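Local atomic coordinates of ATPase BagA (Mycobacterium tuberculosis H37Rv, PDB entry 6BS3), a protein that hydrolyses ATP as one subunit of the heterodimeric BagAB complex, whose ATPase activity is required for resistance to nitric oxide and to elevated glycerol. Residues H24-K29 with T36-L41; V52-V57 with Q61-L66. All blocks are in the same frame, centred on the assembly; numbering follows the deposited sequence.

Contact 1: residues H24-K29 with T36-L41. With ADP (adenosine-5'-diphosphate), chain C.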
loop_
_atom_site.group_PDB
_atom_site.type_symbol
_atom_site.label_atom_id
_atom_site.label_comp_id
_atom_site.label_asym_id
_atom_site.label_seq_id
_atom_site.Cartn_x
_atom_site.Cartn_y
_atom_site.Cartn_z
ATOM N N HIS A 24 -8.110 13.357 16.089
ATOM C CA HIS A 24 -8.032 11.918 15.807
ATOM C C HIS A 24 -7.133 11.668 14.625
ATOM O O HIS A 24 -7.391 12.191 13.546
ATOM C CB HIS A 24 -9.422 11.299 15.546
ATOM C CG HIS A 24 -10.345 11.396 16.719
ATOM N ND1 HIS A 24 -10.448 10.368 17.649
ATOM C CD2 HIS A 24 -11.182 12.393 17.077
ATOM C CE1 HIS A 24 -11.331 10.779 18.542
ATOM N NE2 HIS A 24 -11.796 11.992 18.240
ATOM N N LEU A 25 -6.068 10.882 14.823
ATOM C CA LEU A 25 -5.159 10.586 13.722
ATOM C C LEU A 25 -5.373 9.136 13.316
ATOM O O LEU A 25 -5.292 8.249 14.161
ATOM C CB LEU A 25 -3.691 10.872 14.115
ATOM C CG LEU A 25 -3.327 12.310 14.480
ATOM C CD1 LEU A 25 -2.217 12.335 15.527
ATOM C CD2 LEU A 25 -2.826 13.073 13.263
ATOM N N VAL A 26 -5.708 8.903 12.045
ATOM C CA VAL A 26 -5.999 7.566 11.513
ATOM C C VAL A 26 -4.843 7.078 10.655
ATOM O O VAL A 26 -4.620 7.563 9.531
ATOM C CB VAL A 26 -7.389 7.472 10.790
ATOM C CG1 VAL A 26 -7.696 6.037 10.371
ATOM C CG2 VAL A 26 -8.517 8.020 11.673
ATOM N N THR A 27 -4.069 6.145 11.226
ATOM C CA THR A 27 -2.934 5.548 10.537
ATOM C C THR A 27 -3.244 4.065 10.221
ATOM O O THR A 27 -4.373 3.603 10.426
ATOM C CB THR A 27 -1.607 5.816 11.269
ATOM O OG1 THR A 27 -0.535 5.444 10.399
ATOM C CG2 THR A 27 -1.484 5.074 12.586
ATOM N N GLY A 28 -2.265 3.379 9.654
ATOM C CA GLY A 28 -2.363 1.990 9.230
ATOM C C GLY A 28 -1.556 1.764 7.962
ATOM O O GLY A 28 -1.188 2.722 7.281
ATOM N N LYS A 29 -1.250 0.505 7.637
ATOM C CA LYS A 29 -0.487 0.185 6.432
ATOM C C LYS A 29 -1.298 0.601 5.171
ATOM O O LYS A 29 -2.519 0.679 5.243
ATOM C CB LYS A 29 -0.158 -1.314 6.438
ATOM C CG LYS A 29 0.714 -1.774 5.282
ATOM C CD LYS A 29 1.384 -3.135 5.541
ATOM C CE LYS A 29 1.870 -3.751 4.250
ATOM N NZ LYS A 29 2.905 -2.929 3.604
ATOM N N THR A 36 -11.114 5.470 4.030
ATOM C CA THR A 36 -12.499 5.011 4.220
ATOM C C THR A 36 -12.951 5.164 5.686
ATOM O O THR A 36 -14.033 5.692 5.939
ATOM C CB THR A 36 -12.631 3.531 3.788
ATOM O OG1 THR A 36 -12.130 3.381 2.471
ATOM C CG2 THR A 36 -14.054 3.034 3.827
ATOM N N ILE A 37 -12.139 4.648 6.627
ATOM C CA ILE A 37 -12.409 4.635 8.067
ATOM C C ILE A 37 -12.308 6.047 8.692
ATOM O O ILE A 37 -13.071 6.345 9.601
ATOM C CB ILE A 37 -11.515 3.579 8.772
ATOM C CG1 ILE A 37 -11.828 2.171 8.202
ATOM C CG2 ILE A 37 -11.645 3.627 10.312
ATOM C CD1 ILE A 37 -11.043 1.059 8.775
ATOM N N ALA A 38 -11.407 6.919 8.179
ATOM C CA ALA A 38 -11.273 8.287 8.684
ATOM C C ALA A 38 -12.564 9.046 8.305
ATOM O O ALA A 38 -13.143 9.716 9.163
ATOM C CB ALA A 38 -10.028 8.954 8.112
ATOM N N ALA A 39 -13.073 8.847 7.071
ATOM C CA ALA A 39 -14.350 9.438 6.636
ATOM C C ALA A 39 -15.549 8.869 7.450
ATOM O O ALA A 39 -16.422 9.636 7.859
ATOM C CB ALA A 39 -14.570 9.193 5.157
ATOM N N ALA A 40 -15.576 7.547 7.703
ATOM C CA ALA A 40 -16.645 6.916 8.501
ATOM C C ALA A 40 -16.589 7.395 9.969
ATOM O O ALA A 40 -17.632 7.596 10.574
ATOM C CB ALA A 40 -16.545 5.395 8.426
ATOM N N LEU A 41 -15.360 7.598 10.521
ATOM C CA LEU A 41 -15.144 8.112 11.864
ATOM C C LEU A 41 -15.658 9.558 11.961
ATOM O O LEU A 41 -16.354 9.895 12.921
ATOM C CB LEU A 41 -13.652 7.994 12.295
ATOM C CG LEU A 41 -13.291 8.606 13.686
ATOM C CD1 LEU A 41 -14.162 8.029 14.798
ATOM C CD2 LEU A 41 -11.800 8.478 13.994
HETATM P PB ADP C . -5.817 3.289 2.696
HETATM O O1B ADP C . -6.188 4.787 2.722
HETATM O O2B ADP C . -4.833 3.027 1.531
HETATM O O3B ADP C . -5.292 2.761 4.003
HETATM P PA ADP C . -8.507 2.801 1.537
HETATM O O1A ADP C . -8.220 3.574 0.238
HETATM O O2A ADP C . -9.452 3.531 2.412
HETATM O O3A ADP C . -7.139 2.501 2.295
HETATM O "O5'" ADP C . -8.910 1.294 1.250
HETATM C "C5'" ADP C . -8.238 0.371 0.362
HETATM C "C4'" ADP C . -9.288 -0.284 -0.505
HETATM O "O4'" ADP C . -10.149 -1.096 0.320
HETATM C "C3'" ADP C . -10.217 0.659 -1.275
HETATM O "O3'" ADP C . -10.507 0.110 -2.551
HETATM C "C2'" ADP C . -11.460 0.728 -0.377
HETATM O "O2'" ADP C . -12.654 1.085 -1.067
HETATM C "C1'" ADP C . -11.500 -0.692 0.182
HETATM N N9 ADP C . -12.158 -0.835 1.480
HETATM C C8 ADP C . -11.853 -0.178 2.646
HETATM N N7 ADP C . -12.563 -0.563 3.679
HETATM C C5 ADP C . -13.400 -1.540 3.157
HETATM C C6 ADP C . -14.381 -2.371 3.746
HETATM N N6 ADP C . -14.731 -2.313 5.032
HETATM N N1 ADP C . -14.998 -3.278 2.952
HETATM C C2 ADP C . -14.664 -3.336 1.657
HETATM N N3 ADP C . -13.776 -2.593 0.989
HETATM C C4 ADP C . -13.162 -1.716 1.803
#
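Val-26 packs against the helix segment 36-41 and has the largest share of the strand's side of the contact. Its CB already meets the methyl of Ala-38. Beyond the branch, CG2 is the working methyl: it sits 4.0 Å from Ala-38 CB and equally far, 4.0 Å, from Leu-41 CD2. The torsion that turns CG1 anti to the backbone N (chi1 -175°) leaves CG2 beside that N, on the same flank as His-24, where it can touch both Ala-38 and Leu-41, one turn apart. Leu-41 comes obliquely across the valine, and its CD2 also touches CB of His-24. The imidazole itself is held by the sheet, where ND1 is hydrogen-bonded to NE2 of His-207. Val-160 and Val-209 on the two flanking strands continue the apolar layer that faces the helix.

At the other end of the helix segment, Thr-36 grips one α-phosphate oxygen of ADP twice, its N reaching O2A at 3.0 Å (162° at the hydrogen) and its OG1 donating to O2A at 2.7 Å. Strand and helix run nearly antiparallel (156°), joined by the loop with Gly-31 and Gly-33, which runs into Lys-34 at the start of the helix: the strand-loop-helix of a Walker A P-loop.

Contact 2: residues V52-V57 with Q61-L66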
loop_
_atom_site.group_PDB
_atom_site.type_symbol
_atom_site.label_atom_id
_atom_site.label_comp_id
_atom_site.label_asym_id
_atom_site.label_seq_id
_atom_site.Cartn_x
_atom_site.Cartn_y
_atom_site.Cartn_z
ATOM N N VAL A 52 -17.510 18.384 12.215
ATOM C CA VAL A 52 -16.222 17.684 12.186
ATOM C C VAL A 52 -15.429 18.007 10.904
ATOM O O VAL A 52 -16.010 18.092 9.818
ATOM C CB VAL A 52 -16.419 16.157 12.428
ATOM C CG1 VAL A 52 -15.133 15.363 12.192
ATOM C CG2 VAL A 52 -16.955 15.890 13.840
ATOM N N LEU A 53 -14.106 18.209 11.046
ATOM C CA LEU A 53 -13.225 18.444 9.908
ATOM C C LEU A 53 -12.445 17.167 9.554
ATOM O O LEU A 53 -11.774 16.591 10.415
ATOM C CB LEU A 53 -12.270 19.643 10.140
ATOM C CG LEU A 53 -11.381 20.044 8.938
ATOM C CD1 LEU A 53 -12.206 20.630 7.786
ATOM C CD2 LEU A 53 -10.331 21.026 9.352
ATOM N N LEU A 54 -12.546 16.727 8.287
ATOM C CA LEU A 54 -11.816 15.570 7.747
ATOM C C LEU A 54 -10.607 16.116 6.948
ATOM O O LEU A 54 -10.782 16.828 5.952
ATOM C CB LEU A 54 -12.753 14.702 6.866
ATOM C CG LEU A 54 -12.142 13.491 6.152
ATOM C CD1 LEU A 54 -11.558 12.452 7.168
ATOM C CD2 LEU A 54 -13.134 12.886 5.178
ATOM N N VAL A 55 -9.386 15.806 7.413
ATOM C CA VAL A 55 -8.118 16.322 6.864
ATOM C C VAL A 55 -7.256 15.254 6.179
ATOM O O VAL A 55 -7.046 14.187 6.750
ATOM C CB VAL A 55 -7.311 17.027 7.994
ATOM C CG1 VAL A 55 -5.994 17.625 7.476
ATOM C CG2 VAL A 55 -8.141 18.089 8.715
ATOM N N GLU A 56 -6.730 15.547 4.978
ATOM C CA GLU A 56 -5.750 14.663 4.328
ATOM C C GLU A 56 -4.458 15.472 4.092
ATOM O O GLU A 56 -4.531 16.677 3.872
ATOM C CB GLU A 56 -6.282 13.942 3.093
ATOM C CG GLU A 56 -6.487 14.837 1.883
ATOM C CD GLU A 56 -6.882 14.024 0.678
ATOM O OE1 GLU A 56 -7.942 14.326 0.091
ATOM O OE2 GLU A 56 -6.156 13.062 0.340
ATOM N N VAL A 57 -3.281 14.841 4.232
ATOM C CA VAL A 57 -1.998 15.572 4.254
ATOM C C VAL A 57 -0.961 15.194 3.148
ATOM O O VAL A 57 0.122 15.784 3.131
ATOM C CB VAL A 57 -1.361 15.403 5.673
ATOM C CG1 VAL A 57 -2.307 15.856 6.791
ATOM C CG2 VAL A 57 -0.905 13.967 5.914
ATOM N N GLN A 61 -5.435 13.690 -2.890
ATOM C CA GLN A 61 -6.851 13.933 -3.191
ATOM C C GLN A 61 -7.744 12.683 -2.899
ATOM O O GLN A 61 -8.722 12.422 -3.597
ATOM C CB GLN A 61 -7.037 14.478 -4.643
ATOM C CG GLN A 61 -6.550 15.921 -4.861
ATOM C CD GLN A 61 -7.398 16.990 -4.196
ATOM O OE1 GLN A 61 -8.545 16.777 -3.774
ATOM N NE2 GLN A 61 -6.866 18.185 -4.110
ATOM N N GLY A 62 -7.377 11.929 -1.856
ATOM C CA GLY A 62 -8.102 10.741 -1.407
ATOM C C GLY A 62 -9.524 11.004 -0.958
ATOM O O GLY A 62 -10.381 10.125 -1.093
ATOM N N ILE A 63 -9.797 12.206 -0.400
ATOM C CA ILE A 63 -11.156 12.587 0.030
ATOM C C ILE A 63 -12.070 12.736 -1.199
ATOM O O ILE A 63 -13.160 12.152 -1.213
ATOM C CB ILE A 63 -11.203 13.851 0.952
ATOM C CG1 ILE A 63 -10.430 13.615 2.279
ATOM C CG2 ILE A 63 -12.661 14.245 1.229
ATOM C CD1 ILE A 63 -10.054 14.910 3.076
ATOM N N ALA A 64 -11.614 13.515 -2.227
ATOM C CA ALA A 64 -12.342 13.734 -3.480
ATOM C C ALA A 64 -12.633 12.400 -4.182
ATOM O O ALA A 64 -13.756 12.180 -4.631
ATOM C CB ALA A 64 -11.548 14.651 -4.399
ATOM N N GLN A 65 -11.634 11.494 -4.211
ATOM C CA GLN A 65 -11.717 10.153 -4.785
ATOM C C GLN A 65 -12.761 9.301 -4.043
ATOM O O GLN A 65 -13.557 8.611 -4.681
ATOM C CB GLN A 65 -10.336 9.486 -4.739
ATOM C CG GLN A 65 -10.213 8.247 -5.619
ATOM C CD GLN A 65 -8.949 7.462 -5.365
ATOM O OE1 GLN A 65 -8.566 7.189 -4.218
ATOM N NE2 GLN A 65 -8.283 7.062 -6.437
ATOM N N LEU A 66 -12.765 9.369 -2.702
ATOM C CA LEU A 66 -13.709 8.651 -1.852
ATOM C C LEU A 66 -15.153 9.136 -2.078
ATOM O O LEU A 66 -16.062 8.316 -2.163
ATOM C CB LEU A 66 -13.288 8.866 -0.393
ATOM C CG LEU A 66 -13.951 8.053 0.699
ATOM C CD1 LEU A 66 -13.802 6.570 0.440
ATOM C CD2 LEU A 66 -13.325 8.377 2.027
HETATM O O HOH W 1 -9.638 15.426 -1.682
#
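Glu-56 reaches from the end of its strand to the start of helix 62-66, where its carboxylate accepts two backbone N-H groups. OE2 uses its syn lone pair for Gly-62 N at 2.8 Å, a bent bond (136°). The Ile-63 amide makes a straighter one (168°) to OE1 at 2.9 Å, arriving from above the carboxylate plane, 42° out of it. Two bonds to different oxygens should limit rotation of the group. With CG placed between the backbone N and carbonyl carbon and the chain extended beyond it, the acid spans the gap to the helix.

The next amide is served by water: Ala-64 N donates to it at 2.8 Å, while the water gives its own protons to Glu-56 OE1 and to OE1 of Gln-61. That glutamine oxygen also accepts Leu-72 N, tying the N-cap residue to the chain beyond the helix. OE1 of the acid thus takes one amide and one water proton, and the first-turn amides of 62, 63 and 64 all have acceptors.

Alongside, Ile-63 slides past the glutamate's aliphatic part, its CD1 3.8 Å from Glu-56 CG, and meets Leu-54 tip to tip. The negative charge near the amino end of the helix is probably favourable to its dipole. The arrangement is a strand-end carboxylate taking the first-turn amides of the next helix, whose N-cap position is Gln-61, in the P-loop NTPase fold.

Helix 34-46 of contact 1 leads on to strand 51-56 of contact 2, and the strands of both contacts belong to the same sheet, with strand 158-162 between them. The contact centres are 10 Å apart, yet the two pack directly: Leu-54 CD1 lies 3.7 Å from Ala-38 C, and Leu-66 CD2 comes within 3.5 Å of Ala-39 CB. Leu-54 thus packs strand 51-56, and Leu-66 helix 62-66, against helix 34-46. Contact 1 binds the nucleotide itself through Thr-36, whereas contact 2 lies near the site without binding the nucleotide in its own segments: Gly-62 is about 6 Å from the magnesium ion and about 7 Å from ADP, nearest atoms.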